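Long-range contacts in Alr3699 protein (Nostoc sp., PDB 4XSU), which is a GT-B-fold protein of the glycosyltransferase family 4 type, with UDP and alpha-D-glucopyranose bound between its two Rossmann-like halves: residues His125-Leu130 against Ile155-Ala160; Pro217-His222 against Ala292-Gly297. All blocks are in the same frame, centred on the assembly; numbering follows the deposited sequence.

Contact 1. Residues His125-Leu130 against Ile155-Ala160; sequences HLHDIL and IANSQA. With GLC (alpha-D-glucopyranose), chain J.
One face of the H125 imidazole carries the methyl CG2 of I155, which sits 3.5 Å from the ring centroid and 18° off its normal, displaced toward the rim: a CH-pi contact. The ring swings over this methyl because CG of H125 lies anti to the backbone N (chi1 -154°), while its ND1 is bonded to the hydroxyl of Y101. The H127 ring is met obliquely by N157 CB and by C6 of GLC, and its NE2 is held by N103. H125 and I155 stand on one face of a parallel sheet, on the neighbouring strands 122-126 and 151-156 of a beta-alpha-beta unit whose helix is 137-150. L126 N donates to I155 O over 2.7 Å, nearly straight at 165°; N157 N returns a weak bond to L126 O at 3.2 Å. L126 and A156 occupy the other face, where L126 packs on F165 of helix 159-167. The amide of N157 offers both an acceptor and a donor end: OD1 is hydrogen-bonded to S161 OG, while ND2 lies 3.4 Å from H127 O. S158 serves as N-cap through OG to S161 N. I129 CD1 touches A160 CB at 4.2 Å, joining loop to helix.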
loop_
_atom_site.group_PDB
_atom_site.type_symbol
_atom_site.label_atom_id
_atom_site.label_comp_id
_atom_site.label_asym_id
_atom_site.label_seq_id
_atom_site.Cartn_x
_atom_site.Cartn_y
_atom_site.Cartn_z
ATOM N N HIS B 125 6.248 13.650 12.478
ATOM C CA HIS B 125 7.413 14.503 12.678
ATOM C C HIS B 125 8.020 14.796 11.353
ATOM O O HIS B 125 8.582 13.898 10.733
ATOM C CB HIS B 125 8.448 13.849 13.571
ATOM C CG HIS B 125 9.306 14.848 14.281
ATOM N ND1 HIS B 125 9.480 14.849 15.650
ATOM C CD2 HIS B 125 9.994 15.919 13.808
ATOM C CE1 HIS B 125 10.262 15.862 15.983
ATOM N NE2 HIS B 125 10.588 16.525 14.886
ATOM N N LEU B 126 7.921 16.047 10.929
ATOM C CA LEU B 126 8.370 16.467 9.604
ATOM C C LEU B 126 9.832 16.992 9.648
ATOM O O LEU B 126 10.104 17.967 10.334
ATOM C CB LEU B 126 7.438 17.562 9.112
ATOM C CG LEU B 126 7.737 18.191 7.770
ATOM C CD1 LEU B 126 7.658 17.167 6.658
ATOM C CD2 LEU B 126 6.774 19.340 7.501
ATOM N N HIS B 127 10.757 16.337 8.944
ATOM C CA HIS B 127 12.167 16.750 8.903
ATOM C C HIS B 127 12.519 17.220 7.513
ATOM O O HIS B 127 13.678 17.456 7.224
ATOM C CB HIS B 127 13.104 15.594 9.276
ATOM C CG HIS B 127 12.921 15.075 10.664
ATOM N ND1 HIS B 127 13.333 15.767 11.786
ATOM C CD2 HIS B 127 12.385 13.917 11.115
ATOM C CE1 HIS B 127 13.059 15.055 12.869
ATOM N NE2 HIS B 127 12.484 13.924 12.487
ATOM N N ASP B 128 11.531 17.367 6.631
ATOM C CA ASP B 128 11.810 17.727 5.252
ATOM C C ASP B 128 11.135 19.051 4.916
ATOM O O ASP B 128 10.210 19.510 5.610
ATOM C CB ASP B 128 11.298 16.640 4.276
ATOM C CG ASP B 128 11.775 15.215 4.617
ATOM O OD1 ASP B 128 12.967 15.021 4.923
ATOM O OD2 ASP B 128 10.946 14.271 4.542
ATOM N N ILE B 129 11.615 19.656 3.844
ATOM C CA ILE B 129 11.012 20.804 3.272
ATOM C C ILE B 129 10.312 20.248 2.042
ATOM O O ILE B 129 10.973 19.806 1.083
ATOM C CB ILE B 129 12.056 21.881 2.859
ATOM C CG1 ILE B 129 12.501 22.720 4.075
ATOM C CG2 ILE B 129 11.513 22.812 1.780
ATOM C CD1 ILE B 129 13.552 23.797 3.759
ATOM N N LEU B 130 8.977 20.316 2.063
ATOM C CA LEU B 130 8.150 19.665 1.066
ATOM C C LEU B 130 7.949 20.598 -0.061
ATOM O O LEU B 130 6.866 21.173 -0.213
ATOM C CB LEU B 130 6.811 19.268 1.679
ATOM C CG LEU B 130 6.961 18.135 2.702
ATOM C CD1 LEU B 130 5.702 17.980 3.518
ATOM C CD2 LEU B 130 7.350 16.831 2.014
ATOM N N ILE B 155 4.612 17.877 13.928
ATOM C CA ILE B 155 5.808 18.539 14.461
ATOM C C ILE B 155 6.795 18.864 13.355
ATOM O O ILE B 155 7.267 17.976 12.687
ATOM C CB ILE B 155 6.468 17.649 15.494
ATOM C CG1 ILE B 155 5.584 17.609 16.742
ATOM C CG2 ILE B 155 7.807 18.226 15.883
ATOM C CD1 ILE B 155 5.839 16.455 17.663
ATOM N N ALA B 156 7.061 20.149 13.121
ATOM C CA ALA B 156 8.029 20.595 12.108
ATOM C C ALA B 156 9.383 20.971 12.733
ATOM O O ALA B 156 9.438 21.569 13.813
ATOM C CB ALA B 156 7.492 21.774 11.352
ATOM N N ASN B 157 10.476 20.645 12.037
ATOM C CA ASN B 157 11.794 20.781 12.639
ATOM C C ASN B 157 12.254 22.214 12.507
ATOM O O ASN B 157 13.242 22.583 13.091
ATOM C CB ASN B 157 12.806 19.816 12.049
ATOM C CG ASN B 157 13.029 20.022 10.572
ATOM O OD1 ASN B 157 12.265 20.712 9.902
ATOM N ND2 ASN B 157 14.083 19.401 10.044
ATOM N N SER B 158 11.499 23.024 11.772
ATOM C CA SER B 158 11.875 24.379 11.536
ATOM C C SER B 158 10.696 25.129 10.949
ATOM O O SER B 158 9.769 24.522 10.411
ATOM C CB SER B 158 13.061 24.403 10.568
ATOM O OG SER B 158 12.660 24.562 9.219
ATOM N N GLN B 159 10.741 26.450 11.012
ATOM C CA GLN B 159 9.683 27.260 10.423
ATOM C C GLN B 159 9.711 27.183 8.921
ATOM O O GLN B 159 8.673 27.362 8.249
ATOM C CB GLN B 159 9.761 28.715 10.924
ATOM C CG GLN B 159 9.398 28.741 12.416
ATOM C CD GLN B 159 9.430 30.101 13.096
ATOM O OE1 GLN B 159 9.626 31.156 12.470
ATOM N NE2 GLN B 159 9.257 30.071 14.409
ATOM N N ALA B 160 10.890 26.906 8.383
ATOM C CA ALA B 160 11.018 26.798 6.931
ATOM C C ALA B 160 10.280 25.559 6.450
ATOM O O ALA B 160 9.763 25.570 5.350
ATOM C CB ALA B 160 12.475 26.755 6.488
HETATM C C1 GLC J . 16.261 16.261 8.477
HETATM C C2 GLC J . 16.520 17.513 7.635
HETATM C C3 GLC J . 17.604 18.430 8.204
HETATM C C4 GLC J . 17.585 18.455 9.733
HETATM C C5 GLC J . 17.423 17.072 10.373
HETATM C C6 GLC J . 16.190 17.037 11.269
HETATM O O1 GLC J . 16.129 15.128 7.611
HETATM O O2 GLC J . 16.893 17.116 6.310
HETATM O O3 GLC J . 17.414 19.758 7.705
HETATM O O4 GLC J . 18.799 19.051 10.206
HETATM O O5 GLC J . 17.324 16.027 9.402
HETATM O O6 GLC J . 16.466 17.736 12.488
#

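Contact 2. Residues Pro217-His222 against Ala292-Gly297; sequences PWKGQH and APEPFG. With GLC (alpha-D-glucopyranose), chain J; UDP (uridine-5'-diphosphate), chain K.
W218 lays the benzene part of its indole against the chain at A292: CE3 rests 3.9 Å from A292 CB, and A292 O comes to the ring edge, near its plane, 3.4 Å from CZ3. The small alanine suits the close approach of the two backbones here. At the far end of the indole, CH2 meets P295 CD at 4.1 Å, so a rigid proline ring continues the apolar surface. The E294 carboxylate approaches the indole obliquely, its plane turned 26° from that of the ring, with OE1 near CZ3. H134 stands edge-to-face to the same tryptophan.

K219 follows the indole, its CD over one ring face, and a bend at chi2 (-66°) helps carry the amine round to the ligand. NZ forms a salt bridge with E294 OE2 at 3.0 Å, plus a weak bond to OE1, and also donates to UDP O3B at 2.9 Å and to UDP O3A. A long, flexible lysine suits this place, since one cation can answer the diphosphate and a carboxylate together.

Both segments belong to the C-terminal Rossmann-like domain of the GT-B fold: 217-222 leads into helix 221-228, whereas the loop 292-297 follows strand 285-287 and runs into helix 298-305. The loop's E-P-F-G sequence matches the start of the E-x7-E signature of family 4 glycosyltransferases. E294 OE1 is fixed by H288 and S290, which orients the carboxylate. G297, at the N-cap of helix 298-305, has a positive phi (98°), in a backbone shape where a side chain would strike the preceding carbonyl. Its N lies 2.7 Å from GLC O4, a bond whose ligand end is less securely placed.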
loop_
_atom_site.group_PDB
_atom_site.type_symbol
_atom_site.label_atom_id
_atom_site.label_comp_id
_atom_site.label_asym_id
_atom_site.label_seq_id
_atom_site.Cartn_x
_atom_site.Cartn_y
_atom_site.Cartn_z
ATOM N N PRO B 217 24.929 15.986 -4.186
ATOM C CA PRO B 217 25.070 17.268 -4.876
ATOM C C PRO B 217 24.450 18.473 -4.182
ATOM O O PRO B 217 25.022 19.561 -4.222
ATOM C CB PRO B 217 24.351 17.028 -6.207
ATOM C CG PRO B 217 24.471 15.562 -6.434
ATOM C CD PRO B 217 24.443 14.922 -5.083
ATOM N N TRP B 218 23.287 18.292 -3.561
ATOM C CA TRP B 218 22.570 19.436 -3.005
ATOM C C TRP B 218 23.158 19.892 -1.689
ATOM O O TRP B 218 22.830 20.970 -1.221
ATOM C CB TRP B 218 21.062 19.179 -2.877
ATOM C CG TRP B 218 20.596 18.407 -1.687
ATOM C CD1 TRP B 218 20.417 17.074 -1.622
ATOM C CD2 TRP B 218 20.189 18.931 -0.408
ATOM N NE1 TRP B 218 19.944 16.713 -0.382
ATOM C CE2 TRP B 218 19.783 17.841 0.377
ATOM C CE3 TRP B 218 20.137 20.216 0.147
ATOM C CZ2 TRP B 218 19.332 17.984 1.703
ATOM C CZ3 TRP B 218 19.695 20.365 1.477
ATOM C CH2 TRP B 218 19.304 19.252 2.234
ATOM N N LYS B 219 24.016 19.064 -1.104
ATOM C CA LYS B 219 24.775 19.452 0.070
ATOM C C LYS B 219 25.985 20.298 -0.299
ATOM O O LYS B 219 26.643 20.829 0.573
ATOM C CB LYS B 219 25.206 18.221 0.830
ATOM C CG LYS B 219 24.047 17.473 1.430
ATOM C CD LYS B 219 23.371 18.291 2.512
ATOM C CE LYS B 219 22.501 17.404 3.356
ATOM N NZ LYS B 219 21.918 18.078 4.538
ATOM N N GLY B 220 26.284 20.379 -1.596
ATOM C CA GLY B 220 27.239 21.341 -2.139
ATOM C C GLY B 220 28.672 21.254 -1.635
ATOM O O GLY B 220 29.303 22.292 -1.434
ATOM N N GLN B 221 29.205 20.041 -1.443
ATOM C CA GLN B 221 30.642 19.898 -1.145
ATOM C C GLN B 221 31.469 20.506 -2.273
ATOM O O GLN B 221 32.541 21.035 -2.044
ATOM C CB GLN B 221 31.065 18.453 -0.945
ATOM C CG GLN B 221 30.628 17.817 0.376
ATOM C CD GLN B 221 29.210 17.290 0.314
ATOM O OE1 GLN B 221 28.530 17.445 -0.708
ATOM N NE2 GLN B 221 28.760 16.659 1.391
ATOM N N HIS B 222 30.956 20.436 -3.489
ATOM C CA HIS B 222 31.641 21.012 -4.629
ATOM C C HIS B 222 31.677 22.527 -4.643
ATOM O O HIS B 222 32.362 23.123 -5.478
ATOM C CB HIS B 222 30.978 20.542 -5.916
ATOM C CG HIS B 222 29.586 21.043 -6.093
ATOM N ND1 HIS B 222 28.528 20.581 -5.337
ATOM C CD2 HIS B 222 29.073 21.961 -6.945
ATOM C CE1 HIS B 222 27.424 21.198 -5.714
ATOM N NE2 HIS B 222 27.726 22.035 -6.692
ATOM N N ALA B 292 20.506 23.776 -2.062
ATOM C CA ALA B 292 19.061 23.749 -2.006
ATOM C C ALA B 292 18.705 23.923 -0.540
ATOM O O ALA B 292 19.488 23.535 0.320
ATOM C CB ALA B 292 18.509 22.435 -2.561
ATOM N N PRO B 293 17.538 24.526 -0.255
ATOM C CA PRO B 293 17.268 24.943 1.113
ATOM C C PRO B 293 17.344 23.821 2.128
ATOM O O PRO B 293 16.755 22.772 1.922
ATOM C CB PRO B 293 15.845 25.522 1.026
ATOM C CG PRO B 293 15.719 26.031 -0.380
ATOM C CD PRO B 293 16.531 25.060 -1.207
ATOM N N GLU B 294 17.999 24.080 3.234
ATOM C CA GLU B 294 18.188 23.097 4.245
ATOM C C GLU B 294 17.076 23.167 5.215
ATOM O O GLU B 294 16.781 24.222 5.691
ATOM C CB GLU B 294 19.461 23.395 4.995
ATOM C CG GLU B 294 19.786 22.393 6.069
ATOM C CD GLU B 294 20.481 21.189 5.520
ATOM O OE1 GLU B 294 21.287 21.328 4.607
ATOM O OE2 GLU B 294 20.223 20.103 6.004
ATOM N N PRO B 295 16.446 22.053 5.534
ATOM C CA PRO B 295 15.351 22.083 6.486
ATOM C C PRO B 295 15.771 22.497 7.843
ATOM O O PRO B 295 15.169 23.349 8.394
ATOM C CB PRO B 295 14.941 20.630 6.568
ATOM C CG PRO B 295 15.236 20.112 5.255
ATOM C CD PRO B 295 16.495 20.775 4.829
ATOM N N PHE B 296 16.836 21.937 8.359
ATOM C CA PHE B 296 17.308 22.345 9.653
ATOM C C PHE B 296 18.786 22.616 9.634
ATOM O O PHE B 296 19.206 23.735 9.611
ATOM C CB PHE B 296 17.029 21.289 10.673
ATOM C CG PHE B 296 17.341 21.709 12.052
ATOM C CD1 PHE B 296 16.582 22.655 12.673
ATOM C CD2 PHE B 296 18.388 21.177 12.725
ATOM C CE1 PHE B 296 16.855 23.053 13.948
ATOM C CE2 PHE B 296 18.667 21.565 14.003
ATOM C CZ PHE B 296 17.897 22.500 14.619
ATOM N N GLY B 297 19.557 21.555 9.571
ATOM C CA GLY B 297 20.998 21.617 9.568
ATOM C C GLY B 297 21.588 21.372 10.922
ATOM O O GLY B 297 21.970 22.265 11.606
HETATM C C1 GLC J . 16.261 16.261 8.477
HETATM C C2 GLC J . 16.520 17.513 7.635
HETATM C C3 GLC J . 17.604 18.430 8.204
HETATM C C4 GLC J . 17.585 18.455 9.733
HETATM C C5 GLC J . 17.423 17.072 10.373
HETATM C C6 GLC J . 16.190 17.037 11.269
HETATM O O1 GLC J . 16.129 15.128 7.611
HETATM O O2 GLC J . 16.893 17.116 6.310
HETATM O O3 GLC J . 17.414 19.758 7.705
HETATM O O4 GLC J . 18.799 19.051 10.206
HETATM O O5 GLC J . 17.324 16.027 9.402
HETATM O O6 GLC J . 16.466 17.736 12.488
HETATM N N1 UDP K . 26.949 13.005 10.805
HETATM C C2 UDP K . 27.760 11.915 11.182
HETATM N N3 UDP K . 28.670 11.425 10.332
HETATM C C4 UDP K . 28.823 11.960 9.114
HETATM C C5 UDP K . 28.035 13.034 8.719
HETATM C C6 UDP K . 27.088 13.550 9.593
HETATM O O2 UDP K . 27.630 11.404 12.316
HETATM O O4 UDP K . 29.677 11.491 8.330
HETATM C "C1'" UDP K . 25.955 13.537 11.740
HETATM C "C2'" UDP K . 26.279 14.986 12.063
HETATM O "O2'" UDP K . 26.471 15.144 13.471
HETATM C "C3'" UDP K . 25.087 15.802 11.606
HETATM C "C4'" UDP K . 24.091 14.810 11.024
HETATM O "O4'" UDP K . 24.659 13.502 11.136
HETATM O "O3'" UDP K . 24.505 16.485 12.719
HETATM C "C5'" UDP K . 23.793 15.120 9.563
HETATM O "O5'" UDP K . 22.461 15.613 9.442
HETATM P PA UDP K . 22.176 17.043 8.763
HETATM O O1A UDP K . 23.460 17.838 8.782
HETATM O O2A UDP K . 20.924 17.619 9.378
HETATM O O3A UDP K . 21.852 16.649 7.236
HETATM P PB UDP K . 20.773 15.501 6.900
HETATM O O1B UDP K . 21.595 14.236 6.842
HETATM O O2B UDP K . 19.805 15.562 8.057
HETATM O O3B UDP K . 20.189 15.927 5.575
#

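In the fold
Contact 1 belongs to the N-terminal sheet and contact 2 to the C-terminal domain, and their centres lie about 15 Å apart across the interdomain cleft of the GT-B fold. They meet directly: S158 OG is 2.9 Å from P295 O and hydrogen-bonded to it, and I129 CD1 packs 3.7 Å from P295 CA. The 292-297 loop thus reaches over to the end of the parallel strands. GLC lies between them, near H127 and N157 on one side and the backbone N atoms of F296 and G297 on the other, though its O3 and O4 are less surely placed; N180 also bonds it. UDP is gripped by K219, whereas the H127 side chain remains about 7 Å from it.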